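Local coordinates for lipoprotein NlpE (Escherichia coli, PDB 2Z4I) that takes part in copper homeostasis and in adhesion of stationary-phase cells to hydrophobic surfaces, and activates the Cpx signalling pathway, at residues K172-S177 with F205-D210; H181-G186 with V196-T201. The protein carries 1 engineered substitution. All blocks are in the same frame, centred on the assembly; numbering follows the deposited sequence.

In the fold
Both interactions belong to the C-terminal OB domain and share the long strand 174-185. Interaction 1 pairs its first half with the short strand 205-206, and interaction 2 pairs its second half with strand 194-199, the two centres lying about 20 Å apart. Along the chain the order is 172-177, 181-186, 196-201, 205-210, which nests interaction 2 inside the loop closed by interaction 1. One strand of a single antiparallel sheet therefore takes two successive partners: the return strand of its own hairpin, then the chain running on toward the C-terminus. Together they join the last strands of this barrel, which a flexible linker connects to the N-terminal barrel.

Interaction 1 (K172-S177 with F205-D210); sequences KPVLLS and FYPNQD
Leu176 lays CG and CD2 over one face of the Phe205 ring in a CH-pi contact. Its CG is 3.8 Å from the centroid of the Phe205 ring, and CD2 stands above the centre of that same ring. Phe205 has CG anti to its carbonyl carbon (chi1 -70°), which turns the ring across the 174-177 backbone, one face toward Leu176.

The backbone part is slight. Tyr206 N donates to Leu175 O at 3.0 Å, nearly straight at the hydrogen (172°), although the donor sits 33° out of the carbonyl plane. Phe205 CA reaches the same oxygen, Leu175 O, at 3.4 Å, so this carbonyl receives an N-H and a CA-H from consecutive residues. The next pair along, Leu176 with Phe205, is an antiparallel non-hydrogen-bonded one.

On its other edge strand 174-177 is held by strand 127-135, through backbone bonds of Val174 with Tyr133 and of Leu176 with Gly131; this is the pairing of first and fourth strands expected in an OB barrel. Helix 157-167 lies on the Phe205 side, with Tyr163 touching both Val174 and Phe205.

The remaining contacts are van der Waals and fall on two sides. Val174 directs CG1 into the bend of 205-207, where it makes an apolar contact with Phe205 CD2 at 3.8 Å and comes 3.6 Å from Pro207 N. Leu175 points to the opposite face of the sheet from Leu176, its CD2 meeting Tyr206 CD2 obliquely at 3.9 Å. The chain then turns back at Pro207 and Asn208, bringing Gln209 O to 3.9 Å from Leu175 CB and Asp210 C to 4.1 Å from Leu175 CD1. Met132 of strand 127-135 packs on Leu175 as well. Cys211 follows directly, and its disulfide with Cys145 ties the tail to the barrel.

Interaction 2 (H181-G186 with V196-T201); sequences HFTLEG and VLAPDT
His181, Phe182 and Thr183 pair with Ala198, Leu197 and Val196, and these three positions are the well-packed part of the contact. His181 and Ala198 exchange both bonds, Ala198 N to His181 O being 2.9 Å and His181 N to Ala198 O 3.0 Å. At Thr183 and Val196 the bond from Thr183 N to Val196 O is sound at 2.8 Å, while the return from Val196 N is weak and bent. On this face Val196 is buried, side by side with Thr183 and touched by Glu185, and Ala198 CB lies over the rim of one face of the His181 imidazole, 4.0 Å from NE2. At the ring's edge ND1 points to the Asp200 carboxylate, whose plane is turned 46° from the ring; the modelled bond is doubtful, since the position of OD1 is uncertain.

The strands form a beta hairpin, the fourth and fifth strands of the OB barrel, and their directions differ by 123°, far from strict antiparallel, as in a strongly coiled barrel. Beyond it, Leu197 bonds by its backbone to Met152 and Ala154 of the third strand and its continuation.

On the other face Leu197 CD1 stands 4.1 Å above the plane of the Phe182 ring, over its centre, in a CH-pi contact. With CG anti to its backbone N (chi1 -174°), Leu197 carries CD1 back across to the neighbouring strand, 3.6 Å from His181 O. Phe151 also meets Phe182, edge to face.

The hairpin end is loose. Leu184 and Glu185 are exposed, the contact thins to Glu185 CB against Val196 CG1 (3.7 Å), Gly186 is poorly ordered, and residues 188-192 are not modelled.

Interaction 1 (K172-S177 with F205-D210)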
loop_
_atom_site.group_PDB
_atom_site.type_symbol
_atom_site.label_atom_id
_atom_site.label_comp_id
_atom_site.label_asym_id
_atom_site.label_seq_id
_atom_site.Cartn_x
_atom_site.Cartn_y
_atom_site.Cartn_z
ATOM N N LYS A 172 -17.462 -18.065 -34.318
ATOM C CA LYS A 172 -16.376 -18.541 -33.476
ATOM C C LYS A 172 -15.822 -17.454 -32.568
ATOM O O LYS A 172 -15.866 -16.275 -32.903
ATOM C CB LYS A 172 -15.258 -19.107 -34.353
ATOM N N PRO A 173 -15.303 -17.840 -31.391
ATOM C CA PRO A 173 -14.735 -16.870 -30.450
ATOM C C PRO A 173 -13.424 -16.298 -30.989
ATOM O O PRO A 173 -12.603 -17.023 -31.544
ATOM C CB PRO A 173 -14.549 -17.693 -29.178
ATOM C CG PRO A 173 -14.345 -19.070 -29.692
ATOM C CD PRO A 173 -15.371 -19.175 -30.778
ATOM N N VAL A 174 -13.238 -14.996 -30.826
ATOM C CA VAL A 174 -12.046 -14.326 -31.314
ATOM C C VAL A 174 -11.146 -13.862 -30.174
ATOM O O VAL A 174 -11.627 -13.372 -29.143
ATOM C CB VAL A 174 -12.431 -13.105 -32.157
ATOM C CG1 VAL A 174 -11.204 -12.421 -32.674
ATOM C CG2 VAL A 174 -13.321 -13.528 -33.288
ATOM N N LEU A 175 -9.836 -14.015 -30.358
ATOM C CA LEU A 175 -8.889 -13.595 -29.333
ATOM C C LEU A 175 -9.100 -12.104 -29.166
ATOM O O LEU A 175 -9.306 -11.397 -30.149
ATOM C CB LEU A 175 -7.442 -13.864 -29.764
ATOM C CG LEU A 175 -6.398 -13.525 -28.683
ATOM C CD1 LEU A 175 -6.392 -14.634 -27.640
ATOM C CD2 LEU A 175 -5.014 -13.356 -29.300
ATOM N N LEU A 176 -9.040 -11.624 -27.929
ATOM C CA LEU A 176 -9.257 -10.208 -27.664
ATOM C C LEU A 176 -8.314 -9.758 -26.579
ATOM O O LEU A 176 -8.059 -10.496 -25.628
ATOM C CB LEU A 176 -10.710 -9.988 -27.209
ATOM C CG LEU A 176 -11.367 -8.608 -27.016
ATOM C CD1 LEU A 176 -11.853 -8.476 -25.578
ATOM C CD2 LEU A 176 -10.411 -7.484 -27.380
ATOM N N SER A 177 -7.785 -8.552 -26.731
ATOM C CA SER A 177 -6.895 -7.961 -25.740
ATOM C C SER A 177 -7.570 -6.680 -25.270
ATOM O O SER A 177 -7.659 -5.709 -26.017
ATOM C CB SER A 177 -5.549 -7.613 -26.364
ATOM O OG SER A 177 -4.761 -6.866 -25.457
ATOM N N PHE A 205 -9.238 -6.967 -31.420
ATOM C CA PHE A 205 -9.461 -8.363 -31.762
ATOM C C PHE A 205 -8.441 -8.902 -32.741
ATOM O O PHE A 205 -8.001 -8.190 -33.637
ATOM C CB PHE A 205 -10.860 -8.555 -32.345
ATOM C CG PHE A 205 -11.964 -8.394 -31.339
ATOM C CD1 PHE A 205 -12.642 -7.189 -31.214
ATOM C CD2 PHE A 205 -12.330 -9.456 -30.516
ATOM C CE1 PHE A 205 -13.676 -7.047 -30.282
ATOM C CE2 PHE A 205 -13.360 -9.318 -29.583
ATOM C CZ PHE A 205 -14.030 -8.115 -29.468
ATOM N N TYR A 206 -8.073 -10.164 -32.552
ATOM C CA TYR A 206 -7.119 -10.854 -33.413
ATOM C C TYR A 206 -7.784 -12.153 -33.883
ATOM O O TYR A 206 -7.696 -13.201 -33.222
ATOM C CB TYR A 206 -5.840 -11.158 -32.640
ATOM C CG TYR A 206 -5.168 -9.925 -32.095
ATOM C CD1 TYR A 206 -4.663 -8.939 -32.947
ATOM C CD2 TYR A 206 -5.049 -9.729 -30.722
ATOM C CE1 TYR A 206 -4.057 -7.786 -32.436
ATOM C CE2 TYR A 206 -4.449 -8.586 -30.203
ATOM C CZ TYR A 206 -3.958 -7.622 -31.063
ATOM O OH TYR A 206 -3.381 -6.497 -30.531
ATOM N N PRO A 207 -8.466 -12.089 -35.041
ATOM C CA PRO A 207 -9.195 -13.178 -35.697
ATOM C C PRO A 207 -8.471 -14.475 -36.035
ATOM O O PRO A 207 -8.965 -15.564 -35.729
ATOM C CB PRO A 207 -9.774 -12.503 -36.942
ATOM C CG PRO A 207 -8.832 -11.399 -37.206
ATOM C CD PRO A 207 -8.588 -10.855 -35.833
ATOM N N ASN A 208 -7.311 -14.369 -36.664
ATOM C CA ASN A 208 -6.579 -15.566 -37.062
ATOM C C ASN A 208 -5.910 -16.309 -35.906
ATOM O O ASN A 208 -5.786 -17.534 -35.941
ATOM C CB ASN A 208 -5.535 -15.204 -38.128
ATOM N N GLN A 209 -5.506 -15.573 -34.875
ATOM C CA GLN A 209 -4.806 -16.162 -33.735
ATOM C C GLN A 209 -5.669 -16.753 -32.630
ATOM O O GLN A 209 -6.883 -16.554 -32.582
ATOM C CB GLN A 209 -3.903 -15.117 -33.097
ATOM C CG GLN A 209 -3.182 -14.237 -34.075
ATOM C CD GLN A 209 -2.989 -12.842 -33.529
ATOM O OE1 GLN A 209 -2.498 -12.658 -32.414
ATOM N NE2 GLN A 209 -3.380 -11.842 -34.313
ATOM N N ASP A 210 -4.995 -17.472 -31.736
ATOM C CA ASP A 210 -5.611 -18.093 -30.569
ATOM C C ASP A 210 -4.602 -17.855 -29.439
ATOM O O ASP A 210 -3.556 -17.251 -29.669
ATOM C CB ASP A 210 -5.850 -19.587 -30.807
ATOM C CG ASP A 210 -4.663 -20.438 -30.427
ATOM O OD1 ASP A 210 -3.518 -20.037 -30.730
ATOM O OD2 ASP A 210 -4.880 -21.516 -29.833
#

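Interaction 2 (H181-G186 with V196-T201)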
loop_
_atom_site.group_PDB
_atom_site.type_symbol
_atom_site.label_atom_id
_atom_site.label_comp_id
_atom_site.label_asym_id
_atom_site.label_seq_id
_atom_site.Cartn_x
_atom_site.Cartn_y
_atom_site.Cartn_z
ATOM N N HIS A 181 -11.758 -4.440 -15.505
ATOM C CA HIS A 181 -11.725 -4.782 -14.088
ATOM C C HIS A 181 -12.961 -5.605 -13.769
ATOM O O HIS A 181 -13.921 -5.613 -14.536
ATOM C CB HIS A 181 -11.718 -3.516 -13.231
ATOM C CG HIS A 181 -12.841 -2.576 -13.539
ATOM N ND1 HIS A 181 -12.848 -1.766 -14.654
ATOM C CD2 HIS A 181 -14.010 -2.342 -12.897
ATOM C CE1 HIS A 181 -13.973 -1.073 -14.686
ATOM N NE2 HIS A 181 -14.694 -1.403 -13.630
ATOM N N PHE A 182 -12.942 -6.310 -12.647
ATOM C CA PHE A 182 -14.098 -7.107 -12.280
ATOM C C PHE A 182 -15.064 -6.310 -11.438
ATOM O O PHE A 182 -14.654 -5.517 -10.590
ATOM C CB PHE A 182 -13.678 -8.350 -11.515
ATOM C CG PHE A 182 -12.908 -9.318 -12.339
ATOM C CD1 PHE A 182 -11.526 -9.233 -12.419
ATOM C CD2 PHE A 182 -13.569 -10.293 -13.075
ATOM C CE1 PHE A 182 -10.814 -10.101 -13.220
ATOM C CE2 PHE A 182 -12.866 -11.167 -13.882
ATOM C CZ PHE A 182 -11.484 -11.073 -13.958
ATOM N N THR A 183 -16.352 -6.512 -11.673
ATOM C CA THR A 183 -17.350 -5.805 -10.903
ATOM C C THR A 183 -18.478 -6.755 -10.593
ATOM O O THR A 183 -18.563 -7.825 -11.183
ATOM C CB THR A 183 -17.898 -4.634 -11.679
ATOM O OG1 THR A 183 -18.764 -3.877 -10.835
ATOM C CG2 THR A 183 -18.680 -5.113 -12.873
ATOM N N LEU A 184 -19.338 -6.370 -9.661
ATOM C CA LEU A 184 -20.477 -7.198 -9.290
ATOM C C LEU A 184 -21.696 -6.740 -10.057
ATOM O O LEU A 184 -21.976 -5.549 -10.135
ATOM C CB LEU A 184 -20.769 -7.095 -7.791
ATOM C CG LEU A 184 -19.747 -7.733 -6.852
ATOM C CD1 LEU A 184 -20.081 -7.388 -5.421
ATOM C CD2 LEU A 184 -19.736 -9.230 -7.053
ATOM N N GLU A 185 -22.421 -7.693 -10.625
ATOM C CA GLU A 185 -23.620 -7.379 -11.374
ATOM C C GLU A 185 -24.769 -8.207 -10.809
ATOM O O GLU A 185 -24.624 -8.844 -9.769
ATOM C CB GLU A 185 -23.402 -7.690 -12.851
ATOM C CG GLU A 185 -24.315 -6.912 -13.777
ATOM C CD GLU A 185 -23.882 -6.994 -15.227
ATOM O OE1 GLU A 185 -23.812 -8.133 -15.752
ATOM O OE2 GLU A 185 -23.615 -5.925 -15.835
ATOM N N GLY A 186 -25.909 -8.196 -11.496
ATOM C CA GLY A 186 -27.067 -8.947 -11.037
ATOM C C GLY A 186 -27.180 -10.398 -11.497
ATOM O O GLY A 186 -26.692 -11.315 -10.815
ATOM N N VAL A 196 -18.238 -10.084 -12.843
ATOM C CA VAL A 196 -18.377 -9.882 -14.277
ATOM C C VAL A 196 -17.266 -8.956 -14.740
ATOM O O VAL A 196 -16.883 -8.037 -14.011
ATOM C CB VAL A 196 -19.730 -9.225 -14.621
ATOM C CG1 VAL A 196 -19.870 -7.907 -13.885
ATOM C CG2 VAL A 196 -19.817 -8.963 -16.103
ATOM N N LEU A 197 -16.761 -9.179 -15.950
ATOM C CA LEU A 197 -15.684 -8.345 -16.471
ATOM C C LEU A 197 -16.217 -7.115 -17.171
ATOM O O LEU A 197 -16.959 -7.220 -18.151
ATOM C CB LEU A 197 -14.812 -9.115 -17.461
ATOM C CG LEU A 197 -13.588 -8.315 -17.916
ATOM C CD1 LEU A 197 -12.641 -8.208 -16.733
ATOM C CD2 LEU A 197 -12.875 -8.989 -19.075
ATOM N N ALA A 198 -15.821 -5.948 -16.671
ATOM C CA ALA A 198 -16.249 -4.681 -17.251
ATOM C C ALA A 198 -15.078 -4.089 -18.023
ATOM O O ALA A 198 -14.008 -3.854 -17.458
ATOM C CB ALA A 198 -16.689 -3.726 -16.147
ATOM N N PRO A 199 -15.251 -3.854 -19.329
ATOM C CA PRO A 199 -14.150 -3.282 -20.117
ATOM C C PRO A 199 -13.829 -1.837 -19.734
ATOM O O PRO A 199 -14.689 -1.130 -19.230
ATOM C CB PRO A 199 -14.657 -3.408 -21.551
ATOM C CG PRO A 199 -16.180 -3.323 -21.384
ATOM C CD PRO A 199 -16.400 -4.209 -20.183
ATOM N N ASP A 200 -12.588 -1.408 -19.954
ATOM C CA ASP A 200 -12.168 -0.039 -19.647
ATOM C C ASP A 200 -11.630 0.646 -20.892
ATOM O O ASP A 200 -11.318 1.841 -20.859
ATOM C CB ASP A 200 -11.063 0.001 -18.599
ATOM C CG ASP A 200 -11.552 -0.299 -17.196
ATOM O OD1 ASP A 200 -11.513 -1.488 -16.796
ATOM O OD2 ASP A 200 -11.961 0.653 -16.485
ATOM N N THR A 201 -11.499 -0.111 -21.981
ATOM C CA THR A 201 -10.995 0.436 -23.244
ATOM C C THR A 201 -11.599 -0.330 -24.418
ATOM O O THR A 201 -12.130 -1.433 -24.242
ATOM C CB THR A 201 -9.454 0.288 -23.377
ATOM O OG1 THR A 201 -9.129 -1.057 -23.774
ATOM C CG2 THR A 201 -8.765 0.599 -22.069
#